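Local coordinates for protein CSE1 (Thermus thermophilus, PDB 4AN8) that probably serves in CRISPR adaptive immunity against mobile genetic elements, as a subunit of the Cascade ribonucleoprotein complex, at residues Ser302-Phe307 with Gly439-Phe444; Lys383-Leu388 with Glu459-Ala464; Phe103-Glu108 with Ala152-Ala157. One frame throughout, in Å; residues are numbered along the deposited sequence.

Contact 1: residues Ser302-Phe307 with Gly439-Phe444; sequences SFWRDF and GAFPRF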
loop_
_atom_site.group_PDB
_atom_site.type_symbol
_atom_site.label_atom_id
_atom_site.label_comp_id
_atom_site.label_asym_id
_atom_site.label_seq_id
_atom_site.Cartn_x
_atom_site.Cartn_y
_atom_site.Cartn_z
ATOM N N SER A 302 6.608 -0.454 -13.523
ATOM C CA SER A 302 5.803 -1.553 -12.991
ATOM C C SER A 302 6.306 -2.013 -11.636
ATOM O O SER A 302 7.491 -2.259 -11.458
ATOM C CB SER A 302 5.814 -2.745 -13.962
ATOM O OG SER A 302 5.080 -2.460 -15.142
ATOM N N PHE A 303 5.395 -2.160 -10.684
ATOM C CA PHE A 303 5.788 -2.488 -9.324
ATOM C C PHE A 303 6.445 -3.873 -9.148
ATOM O O PHE A 303 7.385 -4.032 -8.368
ATOM C CB PHE A 303 4.600 -2.349 -8.374
ATOM C CG PHE A 303 4.984 -2.485 -6.947
ATOM C CD1 PHE A 303 5.836 -1.563 -6.367
ATOM C CD2 PHE A 303 4.553 -3.570 -6.195
ATOM C CE1 PHE A 303 6.223 -1.707 -5.007
ATOM C CE2 PHE A 303 4.931 -3.723 -4.864
ATOM C CZ PHE A 303 5.766 -2.798 -4.267
ATOM N N TRP A 304 5.950 -4.873 -9.862
ATOM C CA TRP A 304 6.461 -6.231 -9.721
ATOM C C TRP A 304 7.942 -6.304 -10.088
ATOM O O TRP A 304 8.629 -7.279 -9.763
ATOM C CB TRP A 304 5.630 -7.243 -10.537
ATOM C CG TRP A 304 5.434 -6.857 -11.982
ATOM C CD1 TRP A 304 4.392 -6.156 -12.503
ATOM C CD2 TRP A 304 6.321 -7.129 -13.076
ATOM N NE1 TRP A 304 4.558 -5.980 -13.856
ATOM C CE2 TRP A 304 5.733 -6.579 -14.237
ATOM C CE3 TRP A 304 7.536 -7.804 -13.193
ATOM C CZ2 TRP A 304 6.341 -6.662 -15.506
ATOM C CZ3 TRP A 304 8.134 -7.903 -14.464
ATOM C CH2 TRP A 304 7.535 -7.323 -15.594
ATOM N N ARG A 305 8.431 -5.268 -10.757
ATOM C CA ARG A 305 9.839 -5.208 -11.129
ATOM C C ARG A 305 10.762 -5.160 -9.925
ATOM O O ARG A 305 11.943 -5.449 -10.039
ATOM C CB ARG A 305 10.106 -3.998 -12.004
ATOM C CG ARG A 305 9.649 -4.194 -13.412
ATOM C CD ARG A 305 10.678 -3.584 -14.307
ATOM N NE ARG A 305 10.152 -2.430 -14.976
ATOM C CZ ARG A 305 10.889 -1.549 -15.635
ATOM N NH1 ARG A 305 12.211 -1.666 -15.703
ATOM N NH2 ARG A 305 10.274 -0.536 -16.212
ATOM N N ASP A 306 10.224 -4.786 -8.773
ATOM C CA ASP A 306 11.008 -4.781 -7.543
ATOM C C ASP A 306 10.862 -6.069 -6.731
ATOM O O ASP A 306 11.431 -6.161 -5.642
ATOM C CB ASP A 306 10.624 -3.576 -6.668
ATOM C CG ASP A 306 11.013 -2.258 -7.294
ATOM O OD1 ASP A 306 12.162 -2.125 -7.742
ATOM O OD2 ASP A 306 10.163 -1.352 -7.375
ATOM N N PHE A 307 10.097 -7.044 -7.219
ATOM C CA PHE A 307 9.807 -8.231 -6.408
ATOM C C PHE A 307 11.018 -9.136 -6.068
ATOM O O PHE A 307 10.965 -9.869 -5.078
ATOM C CB PHE A 307 8.686 -9.099 -6.999
ATOM C CG PHE A 307 7.284 -8.568 -6.767
ATOM C CD1 PHE A 307 7.060 -7.403 -6.037
ATOM C CD2 PHE A 307 6.184 -9.253 -7.287
ATOM C CE1 PHE A 307 5.778 -6.941 -5.841
ATOM C CE2 PHE A 307 4.908 -8.806 -7.094
ATOM C CZ PHE A 307 4.690 -7.656 -6.364
ATOM N N GLY A 439 0.459 -7.664 -18.082
ATOM C CA GLY A 439 -0.537 -8.699 -18.281
ATOM C C GLY A 439 0.013 -10.112 -18.164
ATOM O O GLY A 439 -0.686 -11.033 -17.738
ATOM N N ALA A 440 1.271 -10.308 -18.546
ATOM C CA ALA A 440 1.837 -11.648 -18.505
ATOM C C ALA A 440 2.355 -12.016 -17.118
ATOM O O ALA A 440 2.402 -13.199 -16.761
ATOM C CB ALA A 440 2.956 -11.793 -19.536
ATOM N N PHE A 441 2.760 -11.018 -16.338
ATOM C CA PHE A 441 3.396 -11.327 -15.057
ATOM C C PHE A 441 2.600 -12.214 -14.091
ATOM O O PHE A 441 3.169 -13.146 -13.524
ATOM C CB PHE A 441 3.914 -10.088 -14.319
ATOM C CG PHE A 441 4.695 -10.437 -13.082
ATOM C CD1 PHE A 441 5.962 -10.979 -13.186
ATOM C CD2 PHE A 441 4.134 -10.285 -11.820
ATOM C CE1 PHE A 441 6.677 -11.332 -12.053
ATOM C CE2 PHE A 441 4.845 -10.633 -10.682
ATOM C CZ PHE A 441 6.120 -11.150 -10.801
ATOM N N PRO A 442 1.302 -11.921 -13.882
ATOM C CA PRO A 442 0.490 -12.731 -12.955
ATOM C C PRO A 442 0.483 -14.215 -13.283
ATOM O O PRO A 442 0.492 -15.025 -12.353
ATOM C CB PRO A 442 -0.921 -12.171 -13.123
ATOM C CG PRO A 442 -0.696 -10.738 -13.543
ATOM C CD PRO A 442 0.599 -10.702 -14.325
ATOM N N ARG A 443 0.445 -14.562 -14.570
ATOM C CA ARG A 443 0.410 -15.965 -15.004
ATOM C C ARG A 443 1.714 -16.639 -14.635
ATOM O O ARG A 443 1.726 -17.704 -14.038
ATOM C CB ARG A 443 0.199 -16.070 -16.514
ATOM C CG ARG A 443 -0.871 -15.161 -17.082
ATOM C CD ARG A 443 -1.185 -15.555 -18.522
ATOM N NE ARG A 443 0.020 -15.968 -19.245
ATOM C CZ ARG A 443 0.599 -15.260 -20.211
ATOM N NH1 ARG A 443 0.076 -14.100 -20.590
ATOM N NH2 ARG A 443 1.697 -15.718 -20.806
ATOM N N PHE A 444 2.823 -16.002 -14.983
ATOM C CA PHE A 444 4.124 -16.505 -14.562
ATOM C C PHE A 444 4.213 -16.574 -13.028
ATOM O O PHE A 444 4.598 -17.601 -12.467
ATOM C CB PHE A 444 5.242 -15.617 -15.099
ATOM C CG PHE A 444 6.551 -15.831 -14.401
ATOM C CD1 PHE A 444 7.391 -16.879 -14.778
ATOM C CD2 PHE A 444 6.927 -15.018 -13.345
ATOM C CE1 PHE A 444 8.591 -17.094 -14.120
ATOM C CE2 PHE A 444 8.111 -15.222 -12.685
ATOM C CZ PHE A 444 8.947 -16.266 -13.056
#

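Contact 2: residues Lys383-Leu388 with Glu459-Ala464; sequences KMAEEL and EALRGA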
loop_
_atom_site.group_PDB
_atom_site.type_symbol
_atom_site.label_atom_id
_atom_site.label_comp_id
_atom_site.label_asym_id
_atom_site.label_seq_id
_atom_site.Cartn_x
_atom_site.Cartn_y
_atom_site.Cartn_z
ATOM N N LYS A 383 15.373 -10.790 -14.414
ATOM C CA LYS A 383 16.650 -10.374 -14.980
ATOM C C LYS A 383 16.556 -10.405 -16.506
ATOM O O LYS A 383 16.929 -9.448 -17.176
ATOM C CB LYS A 383 17.779 -11.275 -14.477
ATOM C CG LYS A 383 19.174 -10.748 -14.757
ATOM C CD LYS A 383 20.226 -11.630 -14.096
ATOM C CE LYS A 383 21.652 -11.199 -14.444
ATOM N NZ LYS A 383 22.007 -11.472 -15.871
ATOM N N MET A 384 16.034 -11.498 -17.042
ATOM C CA MET A 384 15.752 -11.573 -18.466
ATOM C C MET A 384 14.942 -10.357 -18.901
ATOM O O MET A 384 15.337 -9.647 -19.832
ATOM C CB MET A 384 14.994 -12.857 -18.796
ATOM C CG MET A 384 15.791 -14.121 -18.530
ATOM S SD MET A 384 14.781 -15.614 -18.386
ATOM C CE MET A 384 13.922 -15.593 -19.959
ATOM N N ALA A 385 13.817 -10.105 -18.222
ATOM C CA ALA A 385 12.916 -9.041 -18.622
ATOM C C ALA A 385 13.639 -7.700 -18.594
ATOM O O ALA A 385 13.455 -6.878 -19.497
ATOM C CB ALA A 385 11.649 -9.037 -17.768
ATOM N N GLU A 386 14.511 -7.491 -17.608
ATOM C CA GLU A 386 15.262 -6.223 -17.548
ATOM C C GLU A 386 16.319 -6.091 -18.644
ATOM O O GLU A 386 16.564 -4.992 -19.150
ATOM C CB GLU A 386 15.910 -5.971 -16.171
ATOM C CG GLU A 386 14.926 -5.775 -15.006
ATOM C CD GLU A 386 14.200 -4.421 -15.024
ATOM O OE1 GLU A 386 14.641 -3.494 -15.733
ATOM O OE2 GLU A 386 13.175 -4.281 -14.322
ATOM N N GLU A 387 16.957 -7.193 -19.005
ATOM C CA GLU A 387 18.008 -7.128 -20.004
ATOM C C GLU A 387 17.391 -6.813 -21.366
ATOM O O GLU A 387 17.877 -5.960 -22.102
ATOM C CB GLU A 387 18.802 -8.435 -20.050
ATOM C CG GLU A 387 19.752 -8.610 -18.870
ATOM C CD GLU A 387 20.543 -9.913 -18.918
ATOM O OE1 GLU A 387 20.412 -10.662 -19.918
ATOM O OE2 GLU A 387 21.292 -10.184 -17.950
ATOM N N LEU A 388 16.307 -7.508 -21.685
ATOM C CA LEU A 388 15.612 -7.283 -22.926
ATOM C C LEU A 388 15.109 -5.834 -22.984
ATOM O O LEU A 388 15.308 -5.139 -23.990
ATOM C CB LEU A 388 14.479 -8.291 -23.057
ATOM C CG LEU A 388 13.551 -8.106 -24.244
ATOM C CD1 LEU A 388 14.377 -8.023 -25.514
ATOM C CD2 LEU A 388 12.587 -9.245 -24.303
ATOM N N GLU A 459 8.631 -17.117 -23.456
ATOM C CA GLU A 459 7.620 -16.971 -24.492
ATOM C C GLU A 459 6.925 -15.614 -24.384
ATOM O O GLU A 459 6.710 -14.928 -25.393
ATOM C CB GLU A 459 6.591 -18.099 -24.410
ATOM C CG GLU A 459 7.196 -19.496 -24.425
ATOM C CD GLU A 459 8.127 -19.728 -25.606
ATOM O OE1 GLU A 459 7.987 -19.027 -26.632
ATOM O OE2 GLU A 459 9.007 -20.612 -25.502
ATOM N N ALA A 460 6.575 -15.221 -23.163
ATOM C CA ALA A 460 5.883 -13.950 -22.970
ATOM C C ALA A 460 6.801 -12.785 -23.306
ATOM O O ALA A 460 6.368 -11.807 -23.896
ATOM C CB ALA A 460 5.346 -13.833 -21.546
ATOM N N LEU A 461 8.075 -12.894 -22.937
ATOM C CA LEU A 461 9.056 -11.872 -23.302
ATOM C C LEU A 461 9.133 -11.698 -24.826
ATOM O O LEU A 461 9.152 -10.576 -25.344
ATOM C CB LEU A 461 10.439 -12.215 -22.744
ATOM C CG LEU A 461 10.606 -12.133 -21.226
ATOM C CD1 LEU A 461 12.024 -12.471 -20.807
ATOM C CD2 LEU A 461 10.235 -10.754 -20.745
ATOM N N ARG A 462 9.167 -12.817 -25.541
ATOM C CA ARG A 462 9.226 -12.787 -26.999
ATOM C C ARG A 462 8.011 -12.046 -27.567
ATOM O O ARG A 462 8.148 -11.086 -28.332
ATOM C CB ARG A 462 9.313 -14.215 -27.547
ATOM C CG ARG A 462 10.074 -14.348 -28.852
ATOM C CD ARG A 462 10.477 -15.795 -29.118
ATOM N NE ARG A 462 11.932 -15.977 -29.096
ATOM C CZ ARG A 462 12.575 -16.851 -28.323
ATOM N NH1 ARG A 462 11.900 -17.643 -27.499
ATOM N NH2 ARG A 462 13.900 -16.942 -28.377
ATOM N N GLY A 463 6.821 -12.474 -27.157
ATOM C CA GLY A 463 5.590 -11.882 -27.642
ATOM C C GLY A 463 5.485 -10.422 -27.278
ATOM O O GLY A 463 4.992 -9.605 -28.069
ATOM N N ALA A 464 5.934 -10.074 -26.073
ATOM C CA ALA A 464 5.893 -8.680 -25.653
ATOM C C ALA A 464 6.773 -7.844 -26.573
ATOM O O ALA A 464 6.347 -6.804 -27.075
ATOM C CB ALA A 464 6.346 -8.539 -24.191
#

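Contact 3: residues Phe103-Glu108 with Ala152-Ala157; sequences FLFHPE and ATYAQA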
loop_
_atom_site.group_PDB
_atom_site.type_symbol
_atom_site.label_atom_id
_atom_site.label_comp_id
_atom_site.label_asym_id
_atom_site.label_seq_id
_atom_site.Cartn_x
_atom_site.Cartn_y
_atom_site.Cartn_z
ATOM N N PHE A 103 -15.209 7.657 20.250
ATOM C CA PHE A 103 -16.153 8.649 19.744
ATOM C C PHE A 103 -15.441 9.608 18.798
ATOM O O PHE A 103 -14.355 10.126 19.096
ATOM C CB PHE A 103 -16.837 9.435 20.875
ATOM C CG PHE A 103 -17.847 8.638 21.669
ATOM C CD1 PHE A 103 -19.155 8.538 21.248
ATOM C CD2 PHE A 103 -17.487 8.018 22.862
ATOM C CE1 PHE A 103 -20.099 7.819 21.984
ATOM C CE2 PHE A 103 -18.433 7.292 23.605
ATOM C CZ PHE A 103 -19.734 7.204 23.159
ATOM N N LEU A 104 -16.074 9.839 17.649
ATOM C CA LEU A 104 -15.552 10.767 16.660
ATOM C C LEU A 104 -15.597 12.208 17.184
ATOM O O LEU A 104 -14.728 13.014 16.863
ATOM C CB LEU A 104 -16.358 10.654 15.362
ATOM C CG LEU A 104 -15.758 11.352 14.145
ATOM C CD1 LEU A 104 -14.309 10.827 13.864
ATOM C CD2 LEU A 104 -16.674 11.248 12.920
ATOM N N PHE A 105 -16.634 12.532 17.955
ATOM C CA PHE A 105 -16.754 13.837 18.635
ATOM C C PHE A 105 -16.881 13.600 20.142
ATOM O O PHE A 105 -17.673 12.759 20.595
ATOM C CB PHE A 105 -17.962 14.636 18.129
ATOM C CG PHE A 105 -18.006 14.777 16.640
ATOM C CD1 PHE A 105 -17.332 15.808 16.008
ATOM C CD2 PHE A 105 -18.713 13.858 15.869
ATOM C CE1 PHE A 105 -17.358 15.932 14.615
ATOM C CE2 PHE A 105 -18.763 13.968 14.460
ATOM C CZ PHE A 105 -18.078 14.991 13.831
ATOM N N HIS A 106 -16.079 14.329 20.909
ATOM C CA HIS A 106 -15.948 14.077 22.332
ATOM C C HIS A 106 -15.319 15.295 22.975
ATOM O O HIS A 106 -14.374 15.862 22.431
ATOM C CB HIS A 106 -15.071 12.853 22.554
ATOM C CG HIS A 106 -15.193 12.265 23.918
ATOM N ND1 HIS A 106 -14.497 12.753 25.004
ATOM C CD2 HIS A 106 -15.943 11.236 24.381
ATOM C CE1 HIS A 106 -14.804 12.043 26.077
ATOM N NE2 HIS A 106 -15.682 11.116 25.725
ATOM N N PRO A 107 -15.828 15.706 24.142
ATOM C CA PRO A 107 -15.277 16.934 24.739
ATOM C C PRO A 107 -13.841 16.774 25.246
ATOM O O PRO A 107 -13.150 17.777 25.341
ATOM C CB PRO A 107 -16.231 17.220 25.904
ATOM C CG PRO A 107 -16.793 15.889 26.263
ATOM C CD PRO A 107 -16.882 15.100 24.975
ATOM N N GLU A 108 -13.403 15.544 25.526
ATOM C CA GLU A 108 -12.105 15.294 26.148
ATOM C C GLU A 108 -11.135 14.466 25.303
ATOM O O GLU A 108 -9.917 14.700 25.333
ATOM C CB GLU A 108 -12.289 14.598 27.501
ATOM C CG GLU A 108 -12.882 15.475 28.589
ATOM C CD GLU A 108 -11.951 16.600 28.998
ATOM O OE1 GLU A 108 -10.756 16.325 29.246
ATOM O OE2 GLU A 108 -12.412 17.762 29.064
ATOM N N ALA A 152 -19.428 16.436 4.573
ATOM C CA ALA A 152 -19.194 15.007 4.753
ATOM C C ALA A 152 -20.166 14.446 5.774
ATOM O O ALA A 152 -20.537 15.133 6.727
ATOM C CB ALA A 152 -17.781 14.772 5.221
ATOM N N THR A 153 -20.571 13.194 5.586
ATOM C CA THR A 153 -21.218 12.460 6.667
ATOM C C THR A 153 -20.159 12.112 7.698
ATOM O O THR A 153 -18.974 12.162 7.404
ATOM C CB THR A 153 -21.863 11.128 6.204
ATOM O OG1 THR A 153 -20.845 10.281 5.650
ATOM C CG2 THR A 153 -22.957 11.363 5.169
ATOM N N TYR A 154 -20.581 11.748 8.900
ATOM C CA TYR A 154 -19.640 11.317 9.920
ATOM C C TYR A 154 -18.751 10.191 9.399
ATOM O O TYR A 154 -17.541 10.205 9.632
ATOM C CB TYR A 154 -20.370 10.883 11.184
ATOM C CG TYR A 154 -21.140 12.004 11.841
ATOM C CD1 TYR A 154 -20.657 13.306 11.824
ATOM C CD2 TYR A 154 -22.361 11.765 12.463
ATOM C CE1 TYR A 154 -21.357 14.337 12.417
ATOM C CE2 TYR A 154 -23.068 12.787 13.056
ATOM C CZ TYR A 154 -22.560 14.077 13.032
ATOM O OH TYR A 154 -23.260 15.098 13.634
ATOM N N ALA A 155 -19.344 9.232 8.680
ATOM C CA ALA A 155 -18.589 8.081 8.190
ATOM C C ALA A 155 -17.492 8.544 7.241
ATOM O O ALA A 155 -16.371 8.082 7.331
ATOM C CB ALA A 155 -19.516 7.030 7.514
ATOM N N GLN A 156 -17.800 9.480 6.349
ATOM C CA GLN A 156 -16.782 9.958 5.420
ATOM C C GLN A 156 -15.699 10.780 6.130
ATOM O O GLN A 156 -14.541 10.721 5.740
ATOM C CB GLN A 156 -17.379 10.783 4.288
ATOM C CG GLN A 156 -18.485 10.121 3.514
ATOM C CD GLN A 156 -19.054 11.054 2.459
ATOM O OE1 GLN A 156 -19.629 12.080 2.789
ATOM N NE2 GLN A 156 -18.846 10.722 1.180
ATOM N N ALA A 157 -16.063 11.554 7.155
ATOM C CA ALA A 157 -15.049 12.319 7.885
ATOM C C ALA A 157 -14.143 11.379 8.670
ATOM O O ALA A 157 -12.942 11.567 8.730
ATOM C CB ALA A 157 -15.680 13.361 8.812
#

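Contact 1: residues Ser302-Phe307 with Gly439-Phe444
An offset aromatic stack of Trp304 on Phe441 joins a short 3-10 turn, 303-306, to helix 429-446 of the C-terminal helical bundle of Cse1. The five-membered ring of Trp304 and the phenyl ring of Phe441 lie nearly parallel, planes at 10°, with centroids 4.4 Å apart. Because the two side chains run past each other in opposite directions, each root lies over its partner's ring: Phe441 CB stands over the Trp304 five-membered ring, 4.0 Å from its centroid, and Trp304 CB lies over the face of Phe441, 3.8 Å from that ring's centroid. Both are CH-pi contacts. With CG placed between backbone N and carbonyl carbon (chi1 51°), Trp304 presents this face to the helix, while Ser302 CB and Arg305 CG back the opposite one. The indole is fixed at its polar edge too, since NE1 hydrogen-bonds Asp438 OD1, and Ser302 OG is hydrogen-bonded to the same carboxylate oxygen.

All three touching side chains are buried. Leu382 of helix 372-403 touches both stacked residues, and Tyr363 meets the Phe307 ring edge-to-face. Phe307 itself has Trp304 CA over its centre and meets the Phe441 ring obliquely at its outer end, where Phe307 CD2 is 3.9 Å from Phe441 CE2.

Contact 2: residues Lys383-Leu388 with Glu459-Ala464
Leu461 pushes its isobutyl group among Met384, Ala385 and Leu388, where two helices of the C-terminal bundle run side by side in the same direction. Their axes over these segments approach to 10.7 Å and cross at only -20°; Leu461 points at the other helix and fills the space between them.

The tight part is the fork of Leu461. With CG beside its own backbone N (chi1 -69°), the side chain extends to the other helix and spreads its two methyls over neighbouring residues: Leu461 CD1 lies 3.6 Å from Met384 CB, and Leu461 CD2 lies 3.7 Å from Ala385 CB. The Met384 chain crosses Leu461 at about a right angle and bends at its thioether, which returns the terminal methyl to the same branch, Met384 CE to Leu461 CD1 at 3.8 Å. One turn on, Leu388 comes alongside from the other direction. Its CD2 settles by the root of the leucine, 4.0 Å from Leu461 CB, and also touches the carbonyl oxygen of Leu461.

The solvent side is of a different kind. Lys383 and Glu387, one turn apart and both exposed, make no contact with 459-464; they pair instead along their own helix in a salt bridge, Lys383 NZ to Glu387 OE2, modelled at a doubtfully short distance. Met384 sits between the two regimes, partly exposed.

Helix 429-446 packs against both partners: its Tyr433 touches Leu388 and Leu461 and gives its OH a hydrogen-bonding partner in Ala385 O, while Ala440 and Leu437 meet Ala460 and Ala464 of helix 453-476, respectively.

Contact 3: residues Phe103-Glu108 with Ala152-Ala157
Phe105 drives the edge of its ring toward the face of Tyr154, in an offset edge-to-face pair that sets the extended chain around Leu104-Phe105 against the first turn of helix 154-167. The ring planes stand at 65° and the centroids are 5.1 Å apart. One corner does most of the touching: Phe105 CE2 comes within 3.3 Å of both Tyr154 CD1 and Tyr154 CE1, a close fit. Beside it, Leu104 crosses Tyr154 obliquely. Its CG is anti to the backbone N (chi1 -168°), which carries the branch toward the helix and brings Leu104 CD2 to 3.6 Å from Tyr154 O and 4.1 Å from Tyr154 CB. Leu104 CG also lies over one face of the Phe105 ring. Leu104 and Phe105 both face Lys10, as in a classic beta bulge, which is consistent with two successive side chains turning toward the helix.

The tyrosine OH hydrogen-bonds Asp256 OD1 and Lys10 NZ. The helix that carries it starts in a capping box: Gln156 N donates to Thr153 OG1 and Thr153 N to Gln156 OE1, the latter in the carbonyl plane on a lone pair.

Strand 10-12 bonds through its backbone to Leu104 and Phe105, and Leu254 of strand 250-256 and Val261 of strand 261-273 pack against Phe105 and Ala157.

Overall arrangement
From the N terminus, contact 3 comes first, closing a loop of 43 intervening residues, of which 134-147 are not modelled and the rest hold little helix or strand, and bringing the segment 103-108 to the start of helix 154-167. Contacts 1 and 2 follow and cross: the chain passes 302-307, then 383-388, then 439-444, then 459-464. Contact 1 ties the stretch after strand 292-294 to helix 429-446, and contact 2 joins helices 372-403 and 453-476 of the same bundle. Their centres are 12 Å apart, linked by the Arg305-Glu386 salt bridge. Contact 3 lies on the opposite side of the chain's centre, its own centre 41 Å from that of contact 1.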